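Salicylaldehyde dehydrogenase NahF (Pseudomonas putida, PDB 4JZ6) probably catalyses the NAD+-dependent oxidation of salicylaldehyde to salicylate, a step of naphthalene degradation. Local coordinates at residues A[144-156]-A[480-493]. Residues are numbered along the deposited sequence; the frame is centred on the assembly and turned at random.
Sequences KAETLSMTLRQPV and IDEFTELKWLTIEP. With EDO (1,2-ethanediol), chain H; EDO (1,2-ethanediol), chain K.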
ATOM      1  N   LYS A 144     -17.674   0.434  24.739  1.00 25.84           N
ATOM      2  CA  LYS A 144     -18.594   1.554  24.863  1.00 26.04           C
ATOM      3  C   LYS A 144     -20.041   1.077  24.819  1.00 27.68           C
ATOM      4  O   LYS A 144     -20.411   0.261  23.972  1.00 28.18           O
ATOM      5  CB  LYS A 144     -18.325   2.546  23.736  1.00 30.41           C
ATOM      6  CG  LYS A 144     -18.757   3.973  24.002  1.00 37.44           C
ATOM      7  CD  LYS A 144     -17.765   4.930  23.351  1.00 41.96           C
ATOM      8  CE  LYS A 144     -18.418   6.233  22.938  1.00 44.05           C
ATOM      9  NZ  LYS A 144     -17.487   7.049  22.112  1.00 43.02           N
ATOM     10  N   ALA A 145     -20.860   1.583  25.734  1.00 26.78           N
ATOM     11  CA  ALA A 145     -22.253   1.156  25.806  1.00 29.72           C
ATOM     12  C   ALA A 145     -23.113   1.857  24.760  1.00 31.46           C
ATOM     13  O   ALA A 145     -22.809   2.981  24.352  1.00 30.94           O
ATOM     14  CB  ALA A 145     -22.813   1.392  27.197  1.00 28.02           C
ATOM     15  N   GLU A 146     -24.182   1.180  24.338  1.00 30.15           N
ATOM     16  CA  GLU A 146     -25.161   1.733  23.403  1.00 25.95           C
ATOM     17  C   GLU A 146     -24.502   2.272  22.139  1.00 27.22           C
ATOM     18  O   GLU A 146     -24.918   3.300  21.603  1.00 24.99           O
ATOM     19  CB  GLU A 146     -25.988   2.828  24.077  1.00 26.61           C
ATOM     20  CG  GLU A 146     -26.745   2.349  25.294  1.00 27.52           C
ATOM     21  CD  GLU A 146     -27.581   3.436  25.927  1.00 35.71           C
ATOM     22  OE1 GLU A 146     -27.731   4.507  25.301  1.00 38.24           O
ATOM     23  OE2 GLU A 146     -28.094   3.224  27.050  1.00 36.17           O
ATOM     24  N   THR A 147     -23.474   1.572  21.669  1.00 24.61           N
ATOM     25  CA  THR A 147     -22.696   2.037  20.530  1.00 24.05           C
ATOM     26  C   THR A 147     -22.505   0.943  19.492  1.00 24.31           C
ATOM     27  O   THR A 147     -22.166  -0.189  19.825  1.00 32.27           O
ATOM     28  CB  THR A 147     -21.302   2.516  20.974  1.00 26.24           C
ATOM     29  OG1 THR A 147     -21.435   3.529  21.980  1.00 29.92           O
ATOM     30  CG2 THR A 147     -20.523   3.075  19.802  1.00 23.36           C
ATOM     31  N   LEU A 148     -22.716   1.283  18.229  1.00 22.67           N
ATOM     32  CA  LEU A 148     -22.343   0.381  17.153  1.00 26.29           C
ATOM     33  C   LEU A 148     -20.992   0.784  16.613  1.00 21.63           C
ATOM     34  O   LEU A 148     -20.789   1.939  16.246  1.00 24.58           O
ATOM     35  CB  LEU A 148     -23.372   0.433  16.032  1.00 29.83           C
ATOM     36  CG  LEU A 148     -24.171  -0.841  15.820  1.00 31.20           C
ATOM     37  CD1 LEU A 148     -24.399  -1.496  17.159  1.00 28.39           C
ATOM     38  CD2 LEU A 148     -25.488  -0.512  15.133  1.00 29.82           C
ATOM     39  N   SER A 149     -20.061  -0.160  16.584  1.00 21.43           N
ATOM     40  CA  SER A 149     -18.792   0.067  15.907  1.00 21.02           C
ATOM     41  C   SER A 149     -18.712  -0.854  14.701  1.00 22.00           C
ATOM     42  O   SER A 149     -19.012  -2.044  14.801  1.00 20.46           O
ATOM     43  CB  SER A 149     -17.605  -0.162  16.840  1.00 21.33           C
ATOM     44  OG  SER A 149     -16.387   0.089  16.163  1.00 21.00           O
ATOM     45  N   MET A 150     -18.311  -0.305  13.561  1.00 20.01           N
ATOM     46  CA  MET A 150     -18.304  -1.071  12.330  1.00 19.51           C
ATOM     47  C   MET A 150     -17.305  -0.512  11.333  1.00 20.22           C
ATOM     48  O   MET A 150     -16.843   0.620  11.474  1.00 19.30           O
ATOM     49  CB  MET A 150     -19.698  -1.063  11.701  1.00 23.27           C
ATOM     50  CG  MET A 150     -20.095   0.297  11.131  1.00 22.03           C
ATOM     51  SD  MET A 150     -21.836   0.412  10.673  1.00 20.02           S
ATOM     52  CE  MET A 150     -22.633   0.448  12.281  1.00 20.22           C
ATOM     53  N   THR A 151     -16.974  -1.318  10.328  1.00 18.75           N
ATOM     54  CA  THR A 151     -16.184  -0.849   9.201  1.00 18.44           C
ATOM     55  C   THR A 151     -17.020  -0.888   7.939  1.00 21.93           C
ATOM     56  O   THR A 151     -17.853  -1.776   7.764  1.00 24.80           O
ATOM     57  CB  THR A 151     -14.956  -1.712   8.963  1.00 18.25           C
ATOM     58  OG1 THR A 151     -15.366  -3.068   8.744  1.00 23.07           O
ATOM     59  CG2 THR A 151     -14.031  -1.640  10.157  1.00 18.58           C
ATOM     60  N   LEU A 152     -16.798   0.085   7.064  1.00 26.67           N
ATOM     61  CA  LEU A 152     -17.477   0.120   5.779  1.00 23.81           C
ATOM     62  C   LEU A 152     -16.439   0.076   4.669  1.00 22.84           C
ATOM     63  O   LEU A 152     -15.352   0.650   4.803  1.00 19.10           O
ATOM     64  CB  LEU A 152     -18.313   1.394   5.642  1.00 23.87           C
ATOM     65  CG  LEU A 152     -19.400   1.677   6.680  1.00 20.97           C
ATOM     66  CD1 LEU A 152     -20.169   2.944   6.315  1.00 21.35           C
ATOM     67  CD2 LEU A 152     -20.340   0.498   6.787  1.00 20.60           C
ATOM     68  N   ARG A 153     -16.763  -0.619   3.583  1.00 28.85           N
ATOM     69  CA  ARG A 153     -15.943  -0.547   2.380  1.00 23.70           C
ATOM     70  C   ARG A 153     -16.688   0.197   1.284  1.00 17.39           C
ATOM     71  O   ARG A 153     -17.691  -0.283   0.760  1.00 26.06           O
ATOM     72  CB  ARG A 153     -15.497  -1.932   1.929  1.00 17.06           C
ATOM     73  CG  ARG A 153     -14.481  -2.549   2.874  1.00 23.63           C
ATOM     74  CD  ARG A 153     -13.738  -3.690   2.227  1.00 25.06           C
ATOM     75  NE  ARG A 153     -12.652  -4.167   3.073  1.00 28.66           N
ATOM     76  CZ  ARG A 153     -11.441  -3.620   3.108  1.00 37.56           C
ATOM     77  NH1 ARG A 153     -11.154  -2.562   2.346  1.00 31.28           N
ATOM     78  NH2 ARG A 153     -10.515  -4.129   3.911  1.00 45.52           N
ATOM     79  N   GLN A 154     -16.188   1.388   0.961  1.00 20.39           N
ATOM     80  CA  GLN A 154     -16.860   2.305   0.041  1.00 17.78           C
ATOM     81  C   GLN A 154     -15.993   2.555  -1.184  1.00 17.80           C
ATOM     82  O   GLN A 154     -14.819   2.183  -1.195  1.00 27.85           O
ATOM     83  CB  GLN A 154     -17.134   3.627   0.753  1.00 18.12           C
ATOM     84  CG  GLN A 154     -18.040   3.511   1.961  1.00 18.46           C
ATOM     85  CD  GLN A 154     -18.200   4.843   2.665  1.00 24.70           C
ATOM     86  OE1 GLN A 154     -17.227   5.404   3.174  1.00 25.98           O
ATOM     87  NE2 GLN A 154     -19.427   5.374   2.673  1.00 20.09           N
ATOM     88  N   PRO A 155     -16.566   3.176  -2.230  1.00 19.18           N
ATOM     89  CA  PRO A 155     -15.743   3.467  -3.413  1.00 18.16           C
ATOM     90  C   PRO A 155     -14.681   4.520  -3.112  1.00 23.12           C
ATOM     91  O   PRO A 155     -14.841   5.295  -2.167  1.00 24.49           O
ATOM     92  CB  PRO A 155     -16.757   4.021  -4.419  1.00 18.48           C
ATOM     93  CG  PRO A 155     -18.076   3.484  -3.970  1.00 18.40           C
ATOM     94  CD  PRO A 155     -17.998   3.436  -2.477  1.00 18.24           C
ATOM     95  N   VAL A 156     -13.627   4.555  -3.921  1.00 18.48           N
ATOM     96  CA  VAL A 156     -12.525   5.486  -3.719  1.00 18.91           C
ATOM     97  C   VAL A 156     -12.693   6.756  -4.549  1.00 28.49           C
ATOM     98  O   VAL A 156     -12.611   7.868  -4.027  1.00 37.25           O
ATOM     99  CB  VAL A 156     -11.178   4.822  -4.084  1.00 25.40           C
ATOM    100  CG1 VAL A 156     -10.048   5.833  -4.039  1.00 25.31           C
ATOM    101  CG2 VAL A 156     -10.896   3.649  -3.155  1.00 18.23           C
ATOM    102  N   ILE A 480      -9.884  -6.246  -3.368  1.00 16.54           N
ATOM    103  CA  ILE A 480     -10.947  -5.357  -2.898  1.00 17.70           C
ATOM    104  C   ILE A 480     -10.412  -4.168  -2.111  1.00 20.31           C
ATOM    105  O   ILE A 480     -10.829  -3.034  -2.324  1.00 25.04           O
ATOM    106  CB  ILE A 480     -11.972  -6.113  -2.039  1.00 21.79           C
ATOM    107  CG1 ILE A 480     -12.680  -7.174  -2.884  1.00 16.50           C
ATOM    108  CG2 ILE A 480     -12.992  -5.149  -1.442  1.00 16.56           C
ATOM    109  CD1 ILE A 480     -13.606  -8.065  -2.089  1.00 16.55           C
ATOM    110  N   ASP A 481      -9.477  -4.431  -1.210  1.00 23.82           N
ATOM    111  CA  ASP A 481      -8.885  -3.371  -0.413  1.00 19.20           C
ATOM    112  C   ASP A 481      -8.159  -2.355  -1.288  1.00 18.39           C
ATOM    113  O   ASP A 481      -7.978  -1.201  -0.900  1.00 26.07           O
ATOM    114  CB  ASP A 481      -7.919  -3.959   0.610  1.00 22.94           C
ATOM    115  CG  ASP A 481      -7.250  -2.894   1.452  1.00 27.42           C
ATOM    116  OD1 ASP A 481      -7.871  -2.436   2.436  1.00 27.37           O
ATOM    117  OD2 ASP A 481      -6.106  -2.504   1.123  1.00 28.15           O
ATOM    118  N   GLU A 482      -7.741  -2.785  -2.469  1.00 20.80           N
ATOM    119  CA  GLU A 482      -7.005  -1.908  -3.369  1.00 17.66           C
ATOM    120  C   GLU A 482      -7.881  -0.796  -3.920  1.00 18.95           C
ATOM    121  O   GLU A 482      -7.397   0.292  -4.228  1.00 17.73           O
ATOM    122  CB  GLU A 482      -6.417  -2.711  -4.522  1.00 17.27           C
ATOM    123  CG  GLU A 482      -5.527  -3.829  -4.070  1.00 17.20           C
ATOM    124  CD  GLU A 482      -4.197  -3.324  -3.565  1.00 22.77           C
ATOM    125  OE1 GLU A 482      -3.929  -2.109  -3.717  1.00 17.76           O
ATOM    126  OE2 GLU A 482      -3.419  -4.144  -3.025  1.00 20.01           O
ATOM    127  N   PHE A 483      -9.173  -1.071  -4.045  1.00 25.99           N
ATOM    128  CA  PHE A 483     -10.077  -0.122  -4.681  1.00 24.38           C
ATOM    129  C   PHE A 483     -11.268   0.212  -3.799  1.00 24.00           C
ATOM    130  O   PHE A 483     -12.361   0.483  -4.296  1.00 23.94           O
ATOM    131  CB  PHE A 483     -10.542  -0.656  -6.034  1.00 19.35           C
ATOM    132  CG  PHE A 483      -9.413  -1.050  -6.942  1.00 24.14           C
ATOM    133  CD1 PHE A 483      -8.495  -0.105  -7.376  1.00 22.32           C
ATOM    134  CD2 PHE A 483      -9.265  -2.366  -7.357  1.00 22.26           C
ATOM    135  CE1 PHE A 483      -7.451  -0.465  -8.207  1.00 22.90           C
ATOM    136  CE2 PHE A 483      -8.224  -2.734  -8.193  1.00 19.68           C
ATOM    137  CZ  PHE A 483      -7.315  -1.783  -8.617  1.00 22.57           C
ATOM    138  N   THR A 484     -11.052   0.191  -2.488  1.00 21.07           N
ATOM    139  CA  THR A 484     -12.083   0.611  -1.552  1.00 17.31           C
ATOM    140  C   THR A 484     -11.515   1.518  -0.480  1.00 26.35           C
ATOM    141  O   THR A 484     -10.324   1.458  -0.159  1.00 23.83           O
ATOM    142  CB  THR A 484     -12.785  -0.585  -0.863  1.00 25.70           C
ATOM    143  OG1 THR A 484     -11.823  -1.388  -0.156  1.00 22.47           O
ATOM    144  CG2 THR A 484     -13.529  -1.438  -1.891  1.00 26.97           C
ATOM    145  N   GLU A 485     -12.375   2.379   0.053  1.00 25.68           N
ATOM    146  CA  GLU A 485     -12.062   3.097   1.275  1.00 20.54           C
ATOM    147  C   GLU A 485     -12.551   2.231   2.415  1.00 21.57           C
ATOM    148  O   GLU A 485     -13.692   1.757   2.386  1.00 23.68           O
ATOM    149  CB  GLU A 485     -12.781   4.450   1.333  1.00 22.97           C
ATOM    150  CG  GLU A 485     -12.352   5.466   0.289  1.00 24.66           C
ATOM    151  CD  GLU A 485     -10.886   5.859   0.408  1.00 34.39           C
ATOM    152  OE1 GLU A 485     -10.215   5.440   1.384  1.00 18.82           O
ATOM    153  OE2 GLU A 485     -10.408   6.594  -0.486  1.00 36.13           O
ATOM    154  N   LEU A 486     -11.688   2.000   3.399  1.00 17.86           N
ATOM    155  CA  LEU A 486     -12.101   1.323   4.620  1.00 19.01           C
ATOM    156  C   LEU A 486     -12.365   2.380   5.678  1.00 18.22           C
ATOM    157  O   LEU A 486     -11.462   3.109   6.079  1.00 18.53           O
ATOM    158  CB  LEU A 486     -11.037   0.333   5.103  1.00 21.17           C
ATOM    159  CG  LEU A 486     -11.366  -0.387   6.414  1.00 21.00           C
ATOM    160  CD1 LEU A 486     -12.541  -1.331   6.234  1.00 17.67           C
ATOM    161  CD2 LEU A 486     -10.151  -1.134   6.934  1.00 19.96           C
ATOM    162  N   LYS A 487     -13.611   2.470   6.117  1.00 21.84           N
ATOM    163  CA  LYS A 487     -14.003   3.500   7.063  1.00 18.67           C
ATOM    164  C   LYS A 487     -14.459   2.885   8.382  1.00 28.62           C
ATOM    165  O   LYS A 487     -15.250   1.944   8.402  1.00 21.86           O
ATOM    166  CB  LYS A 487     -15.113   4.363   6.466  1.00 18.77           C
ATOM    167  CG  LYS A 487     -15.668   5.399   7.425  1.00 19.22           C
ATOM    168  CD  LYS A 487     -16.806   6.171   6.783  1.00 19.35           C
ATOM    169  CE  LYS A 487     -16.306   7.083   5.665  1.00 19.46           C
ATOM    170  NZ  LYS A 487     -17.434   7.750   4.942  1.00 21.57           N
ATOM    171  N   TRP A 488     -13.937   3.409   9.483  1.00 26.00           N
ATOM    172  CA  TRP A 488     -14.376   2.981  10.797  1.00 19.47           C
ATOM    173  C   TRP A 488     -15.459   3.941  11.238  1.00 20.63           C
ATOM    174  O   TRP A 488     -15.203   5.135  11.399  1.00 25.59           O
ATOM    175  CB  TRP A 488     -13.217   2.993  11.794  1.00 19.82           C
ATOM    176  CG  TRP A 488     -13.642   2.721  13.209  1.00 20.22           C
ATOM    177  CD1 TRP A 488     -14.596   1.830  13.629  1.00 20.19           C
ATOM    178  CD2 TRP A 488     -13.141   3.360  14.392  1.00 20.83           C
ATOM    179  NE1 TRP A 488     -14.709   1.871  15.001  1.00 20.73           N
ATOM    180  CE2 TRP A 488     -13.833   2.805  15.492  1.00 21.13           C
ATOM    181  CE3 TRP A 488     -12.168   4.338  14.629  1.00 21.23           C
ATOM    182  CZ2 TRP A 488     -13.579   3.197  16.806  1.00 21.80           C
ATOM    183  CZ3 TRP A 488     -11.920   4.726  15.936  1.00 21.89           C
ATOM    184  CH2 TRP A 488     -12.621   4.155  17.006  1.00 22.16           C
ATOM    185  N   LEU A 489     -16.674   3.421  11.410  1.00 19.74           N
ATOM    186  CA  LEU A 489     -17.823   4.249  11.768  1.00 20.96           C
ATOM    187  C   LEU A 489     -18.452   3.819  13.092  1.00 22.42           C
ATOM    188  O   LEU A 489     -18.633   2.626  13.350  1.00 22.54           O
ATOM    189  CB  LEU A 489     -18.873   4.226  10.654  1.00 19.81           C
ATOM    190  CG  LEU A 489     -20.108   5.109  10.846  1.00 22.35           C
ATOM    191  CD1 LEU A 489     -20.454   5.827   9.548  1.00 20.06           C
ATOM    192  CD2 LEU A 489     -21.287   4.282  11.325  1.00 20.27           C
ATOM    193  N   THR A 490     -18.785   4.798  13.925  1.00 20.96           N
ATOM    194  CA  THR A 490     -19.462   4.515  15.178  1.00 21.41           C
ATOM    195  C   THR A 490     -20.786   5.243  15.245  1.00 21.71           C
ATOM    196  O   THR A 490     -20.934   6.335  14.687  1.00 21.77           O
ATOM    197  CB  THR A 490     -18.619   4.931  16.392  1.00 21.94           C
ATOM    198  OG1 THR A 490     -18.302   6.328  16.298  1.00 22.21           O
ATOM    199  CG2 THR A 490     -17.336   4.112  16.451  1.00 21.75           C
ATOM    200  N   ILE A 491     -21.750   4.624  15.918  1.00 21.97           N
ATOM    201  CA  ILE A 491     -23.026   5.270  16.187  1.00 24.08           C
ATOM    202  C   ILE A 491     -23.226   5.289  17.696  1.00 27.85           C
ATOM    203  O   ILE A 491     -23.407   4.245  18.322  1.00 33.79           O
ATOM    204  CB  ILE A 491     -24.196   4.545  15.497  1.00 22.18           C
ATOM    205  CG1 ILE A 491     -23.904   4.361  14.005  1.00 21.55           C
ATOM    206  CG2 ILE A 491     -25.485   5.330  15.682  1.00 22.66           C
ATOM    207  CD1 ILE A 491     -24.987   3.633  13.271  1.00 21.40           C
ATOM    208  N   GLU A 492     -23.184   6.480  18.279  1.00 30.94           N
ATOM    209  CA  GLU A 492     -23.043   6.604  19.722  1.00 24.24           C
ATOM    210  C   GLU A 492     -24.268   7.250  20.346  1.00 24.88           C
ATOM    211  O   GLU A 492     -25.021   7.945  19.663  1.00 24.84           O
ATOM    212  CB  GLU A 492     -21.778   7.406  20.037  1.00 24.44           C
ATOM    213  CG  GLU A 492     -20.533   6.847  19.354  1.00 29.29           C
ATOM    214  CD  GLU A 492     -19.324   7.753  19.495  1.00 31.86           C
ATOM    215  OE1 GLU A 492     -19.261   8.502  20.495  1.00 24.79           O
ATOM    216  OE2 GLU A 492     -18.444   7.724  18.604  1.00 23.61           O
ATOM    217  N   PRO A 493     -24.486   7.001  21.652  1.00 25.54           N
ATOM    218  CA  PRO A 493     -25.617   7.617  22.347  1.00 26.25           C
ATOM    219  C   PRO A 493     -25.425   9.119  22.462  1.00 26.64           C
ATOM    220  O   PRO A 493     -24.298   9.596  22.370  1.00 26.54           O
ATOM    221  CB  PRO A 493     -25.568   6.965  23.735  1.00 26.90           C
ATOM    222  CG  PRO A 493     -24.168   6.517  23.902  1.00 26.67           C
ATOM    223  CD  PRO A 493     -23.722   6.108  22.541  1.00 25.73           C
TER
HETATM  224  C1  EDO H 507     -16.665   8.020  -0.502  1.00 49.11           C
HETATM  225  O1  EDO H 507     -17.360   6.812  -0.839  1.00 48.69           O
HETATM  226  C2  EDO H 507     -16.600   8.190   1.014  1.00 47.88           C
HETATM  227  O2  EDO H 507     -15.716   7.218   1.589  1.00 43.16           O
HETATM  228  C1  EDO K 510      -6.209   1.534   3.515  1.00 53.19           C
HETATM  229  O1  EDO K 510      -5.267   2.325   2.769  1.00 44.26           O
HETATM  230  C2  EDO K 510      -5.631   0.148   3.795  1.00 55.70           C
HETATM  231  O2  EDO K 510      -6.658  -0.758   4.223  1.00 50.05           O
HETATM  232  O   HOH W   1      -8.325  -4.240   4.926  1.00 29.38           O
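Arg-153 reaches across to the short helix 479-482 and the turn after it, where its NH1 donates to Thr-484 OG1 at 2.8 Å and, in a longer salt bridge, to Asp-481 OD1 at 3.3 Å. Both acceptors lie at the guanidinium edge, while Leu-486 CD1 sits 4.0 Å above one face; Asp-481 OD2 is held by Arg-263. With an alanine here in place of Arg-153, Asp-481 would probably lose its second cationic partner and Thr-484 OG1 its guanidinium donor. Gln-154 OE1 takes Lys-487 NZ on a lone pair in its amide plane, at 2.9 Å, and that ammonium also hydrogen-bonds to Gly-440 O and Ile-443 O of the second subunit. Trp-488 points its NE1-H almost straight (166°) at Ser-149 OG, 2.7 Å away and in the indole plane; CG anti to the backbone N (chi1 173°) swings the ring edge toward the serine. Backbone bonds pair Leu-148, Met-150, Leu-152 and Gln-154 with Ile-491, Leu-489, Lys-487 and Glu-485. On the sheet face that also carries Leu-152, Met-150 lies alongside Leu-489, SD 4.0 Å from CD2, and its CE meets Ile-491 CD1. This long antiparallel pair belongs to the three-stranded oligomerisation sheet of aldehyde dehydrogenases, extended by a parallel strand of the second subunit beside 488-491.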